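PDB 6AK1: dimethyl-sulfide monooxygenase from Hyphomicrobium sulfonivorans, which oxidises dimethyl sulfide to methanethiol and formaldehyde with NADH and O2, using FMN, in the first step of dimethyl sulfide degradation. Local coordinates for residues Q18-P26 / E298-M308; R32-T40 / P81-M92. All coordinates share one frame; numbering follows the deposited sequence.

Overall arrangement
Both contacts join loop-rich segments of one TIM-barrel domain of the luciferase-like monooxygenase family, yet chemistry follows place in the fold. Interaction 1 is largely buried and brings together parts 272 residues apart: the loop after strand 6-12 and the junction of helices 289-300 and 305-316. It mixes an aromatic cluster, a histidine-carboxylate bond and backbone contacts. Interaction 2 is a more exposed contact, although its centre lies nearer the middle of the molecule; its segments, 41 residues apart, join the start of helix 36-48 to the approach to helix 89-94 by apolar packing and water bridges, with no direct hydrogen bond. It is nested within the chain loop that interaction 1 closes.

Interaction 1 (Q18-P26 / E298-M308); sequences QSAGTWRHP and EYLSYANPEGM
At Gly-21 and Asn-304 the two backbones come within 4.4 Å, CA to CA, and a weak hydrogen bond from Asn-304 N to Ala-20 O joins them. Gly-21, at positive phi, fits where a CB would run into Tyr-302 O and Asn-304 N. Beyond this close approach His-25 enters an aromatic cluster. With its CG anti to the backbone N (chi1 -168°), its imidazole is placed with Tyr-299 over one face and Pro-26 CD over the other. Tyr-299 directs its CD1-CE1 edge at that face in a T-shaped pair, centroids 5.0 Å apart. The His-25 ring in turn sends its CD2 edge toward the face of Tyr-302 in an offset edge-to-face pair, while His-25 CA sits squarely over that phenol, 4.0 Å from its centroid, as a CH-pi contact. Near the imidazole plane, NE2 donates to Glu-298 OE2 at 2.9 Å, on the anti side and tilted about 30° out of the carboxylate plane; ND1 is hydrogen-bonded to Ser-27 N, so both ring nitrogens are held and the ring's rotation is fixed. Arg-24 CB meets Tyr-302 CD1 at 3.7 Å, that same CD1 lies over one guanidinium face, and NH1 reaches Tyr-302 O in a weak bond. At the other end Ala-20 CB lies against the first turn of helix 305-316, 3.9 Å from Met-308 CE; there Asn-304 is the N-cap, its OD1 accepting from Gly-307 N. Trp-315 packs against Met-308, Ile-284 of strand 276-284 against Tyr-299; the loop following strand 6-12 of the luciferase-like TIM barrel is packed on the 289-300/305-316 helix junction.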
loop_
_atom_site.group_PDB
_atom_site.type_symbol
_atom_site.label_atom_id
_atom_site.label_comp_id
_atom_site.label_asym_id
_atom_site.label_seq_id
_atom_site.Cartn_x
_atom_site.Cartn_y
_atom_site.Cartn_z
ATOM N N GLN A 18 1.267 -6.270 11.672
ATOM C CA GLN A 18 0.148 -5.687 12.398
ATOM C C GLN A 18 -0.180 -6.431 13.692
ATOM O O GLN A 18 -1.044 -5.966 14.446
ATOM C CB GLN A 18 -1.094 -5.637 11.500
ATOM C CG GLN A 18 -0.913 -4.829 10.222
ATOM C CD GLN A 18 -0.729 -3.324 10.478
ATOM O OE1 GLN A 18 0.281 -2.732 10.087
ATOM N NE2 GLN A 18 -1.708 -2.708 11.121
ATOM N N SER A 19 0.496 -7.550 13.986
ATOM C CA SER A 19 0.220 -8.363 15.168
ATOM C C SER A 19 1.514 -8.691 15.899
ATOM O O SER A 19 2.553 -8.921 15.272
ATOM C CB SER A 19 -0.486 -9.673 14.800
ATOM O OG SER A 19 -1.811 -9.432 14.348
ATOM N N ALA A 20 1.441 -8.750 17.232
ATOM C CA ALA A 20 2.613 -8.965 18.075
ATOM C C ALA A 20 2.576 -10.362 18.682
ATOM O O ALA A 20 1.530 -10.799 19.161
ATOM C CB ALA A 20 2.682 -7.910 19.183
ATOM N N GLY A 21 3.716 -11.060 18.663
ATOM C CA GLY A 21 3.830 -12.374 19.266
ATOM C C GLY A 21 3.231 -13.539 18.491
ATOM O O GLY A 21 3.663 -14.684 18.697
ATOM N N THR A 22 2.268 -13.300 17.592
ATOM C CA THR A 22 1.615 -14.397 16.875
ATOM C C THR A 22 2.523 -15.110 15.870
ATOM O O THR A 22 2.131 -16.165 15.352
ATOM C CB THR A 22 0.365 -13.895 16.158
ATOM O OG1 THR A 22 0.713 -12.815 15.297
ATOM C CG2 THR A 22 -0.701 -13.423 17.164
ATOM N N TRP A 23 3.717 -14.578 15.581
ATOM C CA TRP A 23 4.688 -15.332 14.796
ATOM C C TRP A 23 5.154 -16.583 15.519
ATOM O O TRP A 23 5.712 -17.487 14.889
ATOM C CB TRP A 23 5.899 -14.466 14.468
ATOM C CG TRP A 23 6.678 -14.049 15.672
ATOM C CD1 TRP A 23 6.472 -12.932 16.453
ATOM C CD2 TRP A 23 7.800 -14.734 16.243
ATOM N NE1 TRP A 23 7.411 -12.882 17.459
ATOM C CE2 TRP A 23 8.225 -13.982 17.364
ATOM C CE3 TRP A 23 8.484 -15.913 15.922
ATOM C CZ2 TRP A 23 9.311 -14.368 18.153
ATOM C CZ3 TRP A 23 9.563 -16.296 16.712
ATOM C CH2 TRP A 23 9.963 -15.524 17.815
ATOM N N ARG A 24 4.956 -16.636 16.829
ATOM C CA ARG A 24 5.319 -17.802 17.612
ATOM C C ARG A 24 4.372 -18.968 17.388
ATOM O O ARG A 24 4.728 -20.100 17.728
ATOM C CB ARG A 24 5.339 -17.434 19.098
ATOM C CG ARG A 24 6.275 -16.295 19.424
ATOM C CD ARG A 24 5.996 -15.778 20.809
ATOM N NE ARG A 24 6.335 -16.781 21.809
ATOM C CZ ARG A 24 5.682 -16.942 22.950
ATOM N NH1 ARG A 24 4.641 -16.172 23.224
ATOM N NH2 ARG A 24 6.075 -17.873 23.810
ATOM N N HIS A 25 3.178 -18.723 16.857
ATOM C CA HIS A 25 2.225 -19.807 16.680
ATOM C C HIS A 25 2.825 -20.884 15.773
ATOM O O HIS A 25 3.555 -20.564 14.826
ATOM C CB HIS A 25 0.918 -19.289 16.082
ATOM C CG HIS A 25 -0.197 -20.286 16.126
ATOM N ND1 HIS A 25 -0.400 -21.218 15.132
ATOM C CD2 HIS A 25 -1.152 -20.517 17.058
ATOM C CE1 HIS A 25 -1.448 -21.965 15.436
ATOM N NE2 HIS A 25 -1.919 -21.561 16.602
ATOM N N PRO A 26 2.564 -22.165 16.046
ATOM C CA PRO A 26 3.131 -23.227 15.192
ATOM C C PRO A 26 2.771 -23.109 13.716
ATOM O O PRO A 26 3.569 -23.531 12.867
ATOM C CB PRO A 26 2.552 -24.509 15.810
ATOM C CG PRO A 26 2.300 -24.138 17.292
ATOM C CD PRO A 26 1.840 -22.705 17.223
ATOM N N GLU A 298 -6.640 -18.748 20.828
ATOM C CA GLU A 298 -5.401 -19.500 20.662
ATOM C C GLU A 298 -4.276 -18.592 20.172
ATOM O O GLU A 298 -3.165 -18.615 20.702
ATOM C CB GLU A 298 -5.642 -20.667 19.695
ATOM C CG GLU A 298 -4.572 -21.746 19.715
ATOM C CD GLU A 298 -4.833 -22.839 18.679
ATOM O OE1 GLU A 298 -5.463 -23.865 19.040
ATOM O OE2 GLU A 298 -4.413 -22.663 17.503
ATOM N N TYR A 299 -4.562 -17.756 19.176
ATOM C CA TYR A 299 -3.586 -16.762 18.747
ATOM C C TYR A 299 -3.209 -15.834 19.891
ATOM O O TYR A 299 -2.019 -15.595 20.147
ATOM C CB TYR A 299 -4.134 -15.973 17.557
ATOM C CG TYR A 299 -4.328 -16.829 16.319
ATOM C CD1 TYR A 299 -3.785 -18.107 16.240
ATOM C CD2 TYR A 299 -5.044 -16.362 15.228
ATOM C CE1 TYR A 299 -3.965 -18.897 15.112
ATOM C CE2 TYR A 299 -5.221 -17.140 14.099
ATOM C CZ TYR A 299 -4.685 -18.401 14.042
ATOM O OH TYR A 299 -4.883 -19.177 12.912
ATOM N N LEU A 300 -4.212 -15.315 20.615
ATOM C CA LEU A 300 -3.923 -14.380 21.697
ATOM C C LEU A 300 -3.039 -14.998 22.775
ATOM O O LEU A 300 -2.298 -14.275 23.448
ATOM C CB LEU A 300 -5.210 -13.874 22.326
ATOM C CG LEU A 300 -5.968 -12.772 21.602
ATOM C CD1 LEU A 300 -7.071 -12.217 22.519
ATOM C CD2 LEU A 300 -5.022 -11.676 21.157
ATOM N N SER A 301 -3.083 -16.318 22.960
ATOM C CA SER A 301 -2.219 -16.900 23.980
ATOM C C SER A 301 -0.743 -16.757 23.631
ATOM O O SER A 301 0.096 -16.869 24.531
ATOM C CB SER A 301 -2.569 -18.374 24.223
ATOM O OG SER A 301 -2.198 -19.197 23.129
ATOM N N TYR A 302 -0.408 -16.479 22.359
ATOM C CA TYR A 302 0.965 -16.192 21.949
ATOM C C TYR A 302 1.295 -14.705 21.945
ATOM O O TYR A 302 2.407 -14.335 21.541
ATOM C CB TYR A 302 1.245 -16.771 20.556
ATOM C CG TYR A 302 1.305 -18.279 20.567
ATOM C CD1 TYR A 302 2.498 -18.933 20.833
ATOM C CD2 TYR A 302 0.163 -19.041 20.353
ATOM C CE1 TYR A 302 2.558 -20.307 20.884
ATOM C CE2 TYR A 302 0.211 -20.421 20.391
ATOM C CZ TYR A 302 1.414 -21.046 20.659
ATOM O OH TYR A 302 1.491 -22.418 20.693
ATOM N N ALA A 303 0.373 -13.854 22.396
ATOM C CA ALA A 303 0.557 -12.414 22.265
ATOM C C ALA A 303 1.803 -11.951 23.012
ATOM O O ALA A 303 2.149 -12.488 24.068
ATOM C CB ALA A 303 -0.669 -11.677 22.794
ATOM N N ASN A 304 2.494 -10.955 22.446
ATOM C CA ASN A 304 3.591 -10.265 23.128
ATOM C C ASN A 304 3.160 -8.817 23.322
ATOM O O ASN A 304 3.321 -7.987 22.410
ATOM C CB ASN A 304 4.900 -10.355 22.346
ATOM C CG ASN A 304 6.100 -9.848 23.162
ATOM O OD1 ASN A 304 5.985 -8.873 23.916
ATOM N ND2 ASN A 304 7.247 -10.507 23.019
ATOM N N PRO A 305 2.595 -8.474 24.490
ATOM C CA PRO A 305 2.122 -7.088 24.696
ATOM C C PRO A 305 3.220 -6.049 24.568
ATOM O O PRO A 305 2.968 -4.949 24.064
ATOM C CB PRO A 305 1.537 -7.124 26.118
ATOM C CG PRO A 305 1.207 -8.602 26.378
ATOM C CD PRO A 305 2.278 -9.363 25.632
ATOM N N GLU A 306 4.441 -6.364 24.996
ATOM C CA GLU A 306 5.529 -5.413 24.824
ATOM C C GLU A 306 5.915 -5.227 23.360
ATOM O O GLU A 306 6.455 -4.174 23.010
ATOM C CB GLU A 306 6.732 -5.835 25.670
ATOM C CG GLU A 306 6.475 -5.596 27.162
ATOM C CD GLU A 306 7.719 -5.175 27.928
ATOM O OE1 GLU A 306 8.400 -6.055 28.490
ATOM O OE2 GLU A 306 8.024 -3.967 27.961
ATOM N N GLY A 307 5.630 -6.206 22.496
ATOM C CA GLY A 307 5.796 -5.989 21.068
ATOM C C GLY A 307 4.765 -5.031 20.488
ATOM O O GLY A 307 5.082 -4.221 19.609
ATOM N N MET A 308 3.516 -5.114 20.956
ATOM C CA MET A 308 2.506 -4.179 20.469
ATOM C C MET A 308 2.725 -2.775 21.029
ATOM O O MET A 308 2.346 -1.785 20.392
ATOM C CB MET A 308 1.105 -4.689 20.814
ATOM C CG MET A 308 -0.027 -3.886 20.183
ATOM S SD MET A 308 0.138 -3.606 18.386
ATOM C CE MET A 308 0.124 -5.288 17.758
HETATM O O HOH W 1 2.116 -15.174 25.311
#

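Interaction 2 (R32-T40 / P81-M92); sequences RYNDLEYWT and PVNDPFGAISAM
Met-92 and Trp-39 form the close-packed end of this contact: the thioether SD lies 3.7 Å from Trp-39 CB and 3.3 Å from Trp-39 O, and approaches the indole obliquely as a Met-aromatic pair. Ala-88 CB fills in beside Trp-39 CB at 3.9 Å, and Ala-91 CB is met by Leu-36 CD1 and Thr-40 CG2. Small side chains at Ala-88, just before helix 89-94, and at Ala-91 within it are consistent with the close approach, Thr-40 and Met-92 CA atoms being 4.8 Å apart. These are neighbouring helices of the TIM barrel, 36-48 and 89-94, and Met-92 also touches Leu-54 and Ile-56 of strand 53-57. The Trp-39 indole is fixed by a nearly straight bond (176°) from NE1 to Tyr-33 O. Toward the other end, where Pro-81 and Asn-34 are exposed, direct contact thins to Pro-81 CG against Tyr-33 CZ (3.7 Å) and Asn-83 ND2 near Tyr-33 CE2 (3.8 Å), and waters take over. One water joins Tyr-33 OH to Asn-83 OD1; a second donates to Tyr-33 O and accepts from Asn-83 ND2, so a water meets the amide at each end. Replacing Tyr-33 by an alanine is likely to leave Pro-81 CG without the ring it packs on and the water on Asn-83 OD1 without its phenol partner. Asn-83 is about 7 Å, side chain to side chain, from Asp-58, an FMN-binding residue by similarity.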
loop_
_atom_site.group_PDB
_atom_site.type_symbol
_atom_site.label_atom_id
_atom_site.label_comp_id
_atom_site.label_asym_id
_atom_site.label_seq_id
_atom_site.Cartn_x
_atom_site.Cartn_y
_atom_site.Cartn_z
ATOM N N ARG A 32 9.606 -16.521 7.905
ATOM C CA ARG A 32 10.203 -16.803 6.599
ATOM C C ARG A 32 10.157 -15.605 5.650
ATOM O O ARG A 32 10.326 -15.780 4.439
ATOM C CB ARG A 32 9.517 -17.991 5.933
ATOM C CG ARG A 32 9.525 -19.286 6.754
ATOM C CD ARG A 32 8.964 -20.446 5.937
ATOM N NE ARG A 32 9.882 -20.850 4.861
ATOM C CZ ARG A 32 9.512 -21.580 3.811
ATOM N NH1 ARG A 32 8.232 -21.954 3.672
ATOM N NH2 ARG A 32 10.408 -21.923 2.891
ATOM N N TYR A 33 9.913 -14.399 6.174
ATOM C CA TYR A 33 9.939 -13.193 5.351
ATOM C C TYR A 33 11.198 -13.128 4.479
ATOM O O TYR A 33 11.194 -12.490 3.415
ATOM C CB TYR A 33 9.864 -11.957 6.261
ATOM C CG TYR A 33 11.226 -11.666 6.842
ATOM C CD1 TYR A 33 11.709 -12.377 7.941
ATOM C CD2 TYR A 33 12.062 -10.740 6.241
ATOM C CE1 TYR A 33 12.996 -12.148 8.433
ATOM C CE2 TYR A 33 13.322 -10.504 6.725
ATOM C CZ TYR A 33 13.790 -11.199 7.819
ATOM O OH TYR A 33 15.068 -10.928 8.250
ATOM N N ASN A 34 12.289 -13.763 4.916
ATOM C CA ASN A 34 13.558 -13.714 4.203
ATOM C C ASN A 34 13.778 -14.929 3.298
ATOM O O ASN A 34 14.880 -15.094 2.761
ATOM C CB ASN A 34 14.716 -13.568 5.199
ATOM C CG ASN A 34 14.913 -14.811 6.059
ATOM O OD1 ASN A 34 13.952 -15.453 6.488
ATOM N ND2 ASN A 34 16.169 -15.156 6.310
ATOM N N ASP A 35 12.755 -15.764 3.114
ATOM C CA ASP A 35 12.799 -16.927 2.229
ATOM C C ASP A 35 12.032 -16.630 0.944
ATOM O O ASP A 35 10.873 -16.208 0.991
ATOM C CB ASP A 35 12.189 -18.164 2.907
ATOM C CG ASP A 35 13.054 -18.703 4.031
ATOM O OD1 ASP A 35 14.272 -18.413 4.042
ATOM O OD2 ASP A 35 12.526 -19.442 4.893
ATOM N N LEU A 36 12.667 -16.882 -0.200
ATOM C CA LEU A 36 11.988 -16.659 -1.475
ATOM C C LEU A 36 10.727 -17.504 -1.591
ATOM O O LEU A 36 9.724 -17.030 -2.134
ATOM C CB LEU A 36 12.946 -16.946 -2.642
ATOM C CG LEU A 36 12.557 -16.427 -4.025
ATOM C CD1 LEU A 36 11.991 -15.027 -3.924
ATOM C CD2 LEU A 36 13.771 -16.404 -4.955
ATOM N N GLU A 37 10.743 -18.735 -1.042
ATOM C CA GLU A 37 9.601 -19.643 -1.162
ATOM C C GLU A 37 8.366 -19.132 -0.429
ATOM O O GLU A 37 7.246 -19.441 -0.846
ATOM C CB GLU A 37 9.947 -21.043 -0.643
ATOM C CG GLU A 37 11.026 -21.783 -1.450
ATOM C CD GLU A 37 12.458 -21.300 -1.155
ATOM O OE1 GLU A 37 12.670 -20.586 -0.144
ATOM O OE2 GLU A 37 13.374 -21.635 -1.951
ATOM N N TYR A 38 8.528 -18.383 0.669
ATOM C CA TYR A 38 7.353 -17.808 1.321
ATOM C C TYR A 38 6.599 -16.902 0.360
ATOM O O TYR A 38 5.375 -16.990 0.230
ATOM C CB TYR A 38 7.747 -17.028 2.589
ATOM C CG TYR A 38 6.614 -16.166 3.140
ATOM C CD1 TYR A 38 5.657 -16.699 4.004
ATOM C CD2 TYR A 38 6.486 -14.823 2.771
ATOM C CE1 TYR A 38 4.619 -15.925 4.494
ATOM C CE2 TYR A 38 5.439 -14.047 3.246
ATOM C CZ TYR A 38 4.510 -14.604 4.107
ATOM O OH TYR A 38 3.486 -13.830 4.599
ATOM N N TRP A 39 7.327 -16.047 -0.355
ATOM C CA TRP A 39 6.675 -15.069 -1.216
ATOM C C TRP A 39 6.073 -15.710 -2.462
ATOM O O TRP A 39 4.960 -15.348 -2.862
ATOM C CB TRP A 39 7.665 -13.964 -1.565
ATOM C CG TRP A 39 8.056 -13.229 -0.322
ATOM C CD1 TRP A 39 9.202 -13.389 0.401
ATOM C CD2 TRP A 39 7.264 -12.255 0.379
ATOM N NE1 TRP A 39 9.178 -12.558 1.500
ATOM C CE2 TRP A 39 8.003 -11.847 1.502
ATOM C CE3 TRP A 39 5.990 -11.694 0.166
ATOM C CZ2 TRP A 39 7.510 -10.897 2.425
ATOM C CZ3 TRP A 39 5.510 -10.738 1.070
ATOM C CH2 TRP A 39 6.270 -10.352 2.183
ATOM N N THR A 40 6.772 -16.665 -3.089
ATOM C CA THR A 40 6.193 -17.289 -4.280
ATOM C C THR A 40 4.981 -18.146 -3.923
ATOM O O THR A 40 3.990 -18.157 -4.665
ATOM C CB THR A 40 7.246 -18.110 -5.048
ATOM O OG1 THR A 40 7.811 -19.126 -4.207
ATOM C CG2 THR A 40 8.350 -17.204 -5.531
ATOM N N PRO A 81 13.749 -7.359 11.792
ATOM C CA PRO A 81 14.328 -6.904 10.518
ATOM C C PRO A 81 13.287 -6.654 9.433
ATOM O O PRO A 81 12.210 -7.236 9.468
ATOM C CB PRO A 81 15.257 -8.061 10.117
ATOM C CG PRO A 81 14.670 -9.271 10.817
ATOM C CD PRO A 81 14.153 -8.741 12.123
ATOM N N VAL A 82 13.600 -5.778 8.480
ATOM C CA VAL A 82 12.714 -5.531 7.349
ATOM C C VAL A 82 13.565 -5.474 6.082
ATOM O O VAL A 82 14.563 -4.747 6.028
ATOM C CB VAL A 82 11.886 -4.244 7.536
ATOM C CG1 VAL A 82 12.786 -3.086 7.867
ATOM C CG2 VAL A 82 11.041 -3.937 6.283
ATOM N N ASN A 83 13.201 -6.276 5.085
ATOM C CA ASN A 83 13.913 -6.293 3.818
ATOM C C ASN A 83 13.223 -5.400 2.784
ATOM O O ASN A 83 12.078 -4.968 2.949
ATOM C CB ASN A 83 14.038 -7.726 3.293
ATOM C CG ASN A 83 15.152 -8.494 3.980
ATOM O OD1 ASN A 83 15.833 -7.961 4.857
ATOM N ND2 ASN A 83 15.341 -9.754 3.587
ATOM N N ASP A 84 13.957 -5.111 1.724
ATOM C CA ASP A 84 13.480 -4.298 0.612
ATOM C C ASP A 84 12.309 -4.990 -0.082
ATOM O O ASP A 84 12.456 -6.133 -0.534
ATOM C CB ASP A 84 14.664 -4.072 -0.333
ATOM C CG ASP A 84 14.274 -3.527 -1.698
ATOM O OD1 ASP A 84 13.238 -2.838 -1.854
ATOM O OD2 ASP A 84 15.056 -3.789 -2.641
ATOM N N PRO A 85 11.138 -4.352 -0.171
ATOM C CA PRO A 85 9.962 -5.027 -0.745
ATOM C C PRO A 85 10.011 -5.204 -2.250
ATOM O O PRO A 85 9.131 -5.898 -2.787
ATOM C CB PRO A 85 8.802 -4.097 -0.356
ATOM C CG PRO A 85 9.434 -2.744 -0.359
ATOM C CD PRO A 85 10.825 -2.975 0.248
ATOM N N PHE A 86 10.962 -4.569 -2.954
ATOM C CA PHE A 86 11.151 -4.846 -4.375
ATOM C C PHE A 86 11.771 -6.214 -4.605
ATOM O O PHE A 86 11.722 -6.726 -5.727
ATOM C CB PHE A 86 12.055 -3.787 -5.020
ATOM C CG PHE A 86 11.402 -2.442 -5.218
ATOM C CD1 PHE A 86 11.124 -1.620 -4.137
ATOM C CD2 PHE A 86 11.117 -1.977 -6.500
ATOM C CE1 PHE A 86 10.541 -0.358 -4.324
ATOM C CE2 PHE A 86 10.541 -0.718 -6.694
ATOM C CZ PHE A 86 10.248 0.090 -5.600
ATOM N N GLY A 87 12.339 -6.818 -3.558
ATOM C CA GLY A 87 13.244 -7.937 -3.755
ATOM C C GLY A 87 12.613 -9.152 -4.413
ATOM O O GLY A 87 13.205 -9.752 -5.311
ATOM N N ALA A 88 11.426 -9.554 -3.963
ATOM C CA ALA A 88 10.825 -10.810 -4.405
ATOM C C ALA A 88 9.771 -10.634 -5.494
ATOM O O ALA A 88 9.136 -11.618 -5.878
ATOM C CB ALA A 88 10.205 -11.543 -3.214
ATOM N N ILE A 89 9.575 -9.414 -6.006
ATOM C CA ILE A 89 8.467 -9.162 -6.927
ATOM C C ILE A 89 8.590 -10.024 -8.182
ATOM O O ILE A 89 7.619 -10.665 -8.608
ATOM C CB ILE A 89 8.379 -7.665 -7.280
ATOM C CG1 ILE A 89 8.185 -6.834 -6.016
ATOM C CG2 ILE A 89 7.231 -7.422 -8.289
ATOM C CD1 ILE A 89 6.963 -7.220 -5.230
ATOM N N SER A 90 9.773 -10.043 -8.809
ATOM C CA SER A 90 9.884 -10.744 -10.095
ATOM C C SER A 90 9.667 -12.242 -9.935
ATOM O O SER A 90 9.007 -12.870 -10.767
ATOM C CB SER A 90 11.243 -10.482 -10.756
ATOM O OG SER A 90 12.296 -11.021 -9.984
ATOM N N ALA A 91 10.218 -12.835 -8.874
ATOM C CA ALA A 91 9.945 -14.244 -8.612
ATOM C C ALA A 91 8.445 -14.499 -8.480
ATOM O O ALA A 91 7.934 -15.496 -9.007
ATOM C CB ALA A 91 10.681 -14.706 -7.349
ATOM N N MET A 92 7.718 -13.594 -7.801
ATOM C CA MET A 92 6.284 -13.801 -7.586
ATOM C C MET A 92 5.503 -13.611 -8.879
ATOM O O MET A 92 4.512 -14.308 -9.127
ATOM C CB MET A 92 5.763 -12.844 -6.503
ATOM C CG MET A 92 6.165 -13.223 -5.087
ATOM S SD MET A 92 5.254 -12.243 -3.834
ATOM C CE MET A 92 5.896 -10.586 -4.170
HETATM O O HOH W 2 16.968 -9.401 7.239
HETATM O O HOH W 3 13.013 -10.853 1.808
#